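Local coordinates for 30-kDa cleavage and polyadenylation specificity factor 30 (Arabidopsis thaliana, PDB 5ZUU), which recognises m6A-modified mRNA through its YTH domain and, within the cleavage and polyadenylation specificity factor complex, mediates poly(A) site selection, at residues E159-A162 with I163-A167. Numbering follows the deposited sequence.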
ATOM      1  N   GLU A 159      -9.196 -12.623   0.571  1.00 22.15           N
ATOM      2  CA  GLU A 159      -8.501 -13.737   1.270  1.00 27.47           C
ATOM      3  C   GLU A 159      -7.137 -13.346   1.837  1.00 26.39           C
ATOM      4  O   GLU A 159      -6.762 -13.854   2.886  1.00 31.77           O
ATOM      5  CB  GLU A 159      -8.366 -14.984   0.387  1.00 33.04           C
ATOM      6  CG  GLU A 159      -7.865 -14.697  -1.012  1.00 39.67           C
ATOM      7  CD  GLU A 159      -8.999 -14.489  -1.991  1.00 47.52           C
ATOM      8  OE1 GLU A 159      -9.329 -15.481  -2.658  1.00 55.47           O
ATOM      9  OE2 GLU A 159      -9.573 -13.357  -2.065  1.00 43.85           O
ATOM     10  N   LEU A 160      -6.435 -12.391   1.216  1.00 22.23           N
ATOM     11  CA  LEU A 160      -5.133 -11.923   1.716  1.00 21.33           C
ATOM     12  C   LEU A 160      -5.193 -11.256   3.040  1.00 21.26           C
ATOM     13  O   LEU A 160      -4.166 -11.207   3.734  1.00 25.76           O
ATOM     14  CB  LEU A 160      -4.437 -10.970   0.728  1.00 21.56           C
ATOM     15  CG  LEU A 160      -4.100 -11.643  -0.625  1.00 22.67           C
ATOM     16  CD1 LEU A 160      -3.615 -10.669  -1.697  1.00 21.70           C
ATOM     17  CD2 LEU A 160      -3.098 -12.769  -0.439  1.00 24.52           C
ATOM     18  N   MET A 161      -6.345 -10.689   3.410  1.00 21.20           N
ATOM     19  CA  MET A 161      -6.430  -9.950   4.680  1.00 20.95           C
ATOM     20  C   MET A 161      -6.056 -10.817   5.875  1.00 21.22           C
ATOM     21  O   MET A 161      -5.206 -10.442   6.677  1.00 19.58           O
ATOM     22  CB  MET A 161      -7.804  -9.360   4.914  1.00 21.24           C
ATOM     23  CG  MET A 161      -7.861  -8.422   6.120  1.00 22.10           C
ATOM     24  SD  MET A 161      -7.284  -6.709   5.876  1.00 24.22           S
ATOM     25  CE  MET A 161      -5.693  -6.751   6.683  1.00 24.25           C
ATOM     26  N   ALA A 162      -6.745 -11.934   6.023  1.00 23.41           N
ATOM     27  CA  ALA A 162      -6.469 -12.849   7.140  1.00 25.08           C
ATOM     28  C   ALA A 162      -5.017 -13.401   7.021  1.00 24.24           C
ATOM     29  O   ALA A 162      -4.284 -13.485   8.009  1.00 25.60           O
ATOM     30  CB  ALA A 162      -7.537 -13.972   7.164  1.00 24.37           C
ATOM     31  N   ILE A 163      -4.571 -13.661   5.792  1.00 26.18           N
ATOM     32  CA  ILE A 163      -3.157 -14.055   5.568  1.00 26.02           C
ATOM     33  C   ILE A 163      -2.193 -13.030   6.183  1.00 25.74           C
ATOM     34  O   ILE A 163      -1.259 -13.383   6.928  1.00 24.61           O
ATOM     35  CB  ILE A 163      -2.856 -14.309   4.091  1.00 26.19           C
ATOM     36  CG1 ILE A 163      -3.592 -15.581   3.627  1.00 28.66           C
ATOM     37  CG2 ILE A 163      -1.367 -14.542   3.904  1.00 26.84           C
ATOM     38  CD1 ILE A 163      -3.567 -15.776   2.128  1.00 29.43           C
ATOM     39  N   SER A 164      -2.467 -11.755   5.914  1.00 22.35           N
ATOM     40  CA  SER A 164      -1.677 -10.701   6.471  1.00 22.57           C
ATOM     41  C   SER A 164      -1.676 -10.693   7.989  1.00 21.87           C
ATOM     42  O   SER A 164      -0.645 -10.524   8.591  1.00 20.18           O
ATOM     43  CB  SER A 164      -2.212  -9.346   5.984  1.00 22.61           C
ATOM     44  OG  SER A 164      -1.247  -8.415   6.323  1.00 25.58           O
ATOM     45  N   ILE A 165      -2.854 -10.802   8.583  1.00 24.23           N
ATOM     46  CA  ILE A 165      -3.048 -10.680  10.062  1.00 27.45           C
ATOM     47  C   ILE A 165      -2.280 -11.836  10.749  1.00 26.02           C
ATOM     48  O   ILE A 165      -1.533 -11.619  11.714  1.00 27.33           O
ATOM     49  CB  ILE A 165      -4.579 -10.693  10.496  1.00 28.12           C
ATOM     50  CG1 ILE A 165      -5.381  -9.498   9.924  1.00 31.96           C
ATOM     51  CG2 ILE A 165      -4.763 -10.676  12.008  1.00 27.93           C
ATOM     52  CD1 ILE A 165      -4.813  -8.148  10.290  1.00 32.99           C
ATOM     53  N   ALA A 166      -2.447 -13.040  10.199  1.00 27.73           N
ATOM     54  CA  ALA A 166      -1.719 -14.239  10.668  1.00 28.34           C
ATOM     55  C   ALA A 166      -0.213 -14.006  10.575  1.00 27.54           C
ATOM     56  O   ALA A 166       0.477 -14.147  11.600  1.00 28.16           O
ATOM     57  CB  ALA A 166      -2.130 -15.474   9.870  1.00 27.88           C
ATOM     58  N   ALA A 167       0.275 -13.560   9.396  1.00 26.78           N
ATOM     59  CA  ALA A 167       1.749 -13.382   9.223  1.00 27.16           C
ATOM     60  C   ALA A 167       2.300 -12.362  10.172  1.00 28.55           C
ATOM     61  O   ALA A 167       3.304 -12.618  10.817  1.00 28.05           O
ATOM     62  CB  ALA A 167       2.125 -13.055   7.807  1.00 26.56           C
TER
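M161 lays its terminal methyl against the end of I165, one helical turn further on, with CE 4.0 Å from I165 CD1. The side chain leaves with CG anti to the backbone N (chi1 -172°) and then bends at both later torsions, which brings CE back toward the following turn although the CB bond itself heads away from it. An unbranched, flexible thioether suits this place: it can fold along the helix surface while also reaching S9 and L110. I165 crosses it obliquely; its CG1 arm, beside the backbone N (chi1 -63°), brings CD1 to the methyl while the side chain also touches H10. That CG1 packs 3.4 Å from M161 O, the carbonyl oxygen that accepts the hydrogen bond from I165 N at 3.0 Å.

A second apolar pair, at i and i+3, lies on another side of the helix, where L160 CD2 and I163 CD1 are 4.0 Å apart; the long arm of I163 spans to L160 while its side chain also meets Q35. All of this belongs to the first turns of helix 159-172, the last helix of this YTH-domain construct, which packs beside the central sheet and helix 27-36, about 16 Å from the bound RNA at the nearest atoms. L160 fits between these layers, its side chain touching F30, V34 and L110. The buried S164 faces W107 and L110; its small side chain is consistent with the helix's close approach to strand 103-114. Regular i to i+4 bonds carry the backbone: S164 N reaches L160 O at 2.8 Å, and A166 N reaches A162 O at 2.9 Å in a nearly straight bond (N-H...O 175°). On this exposed side A162 and A166 present just methyl groups, a compact choice that favours helix.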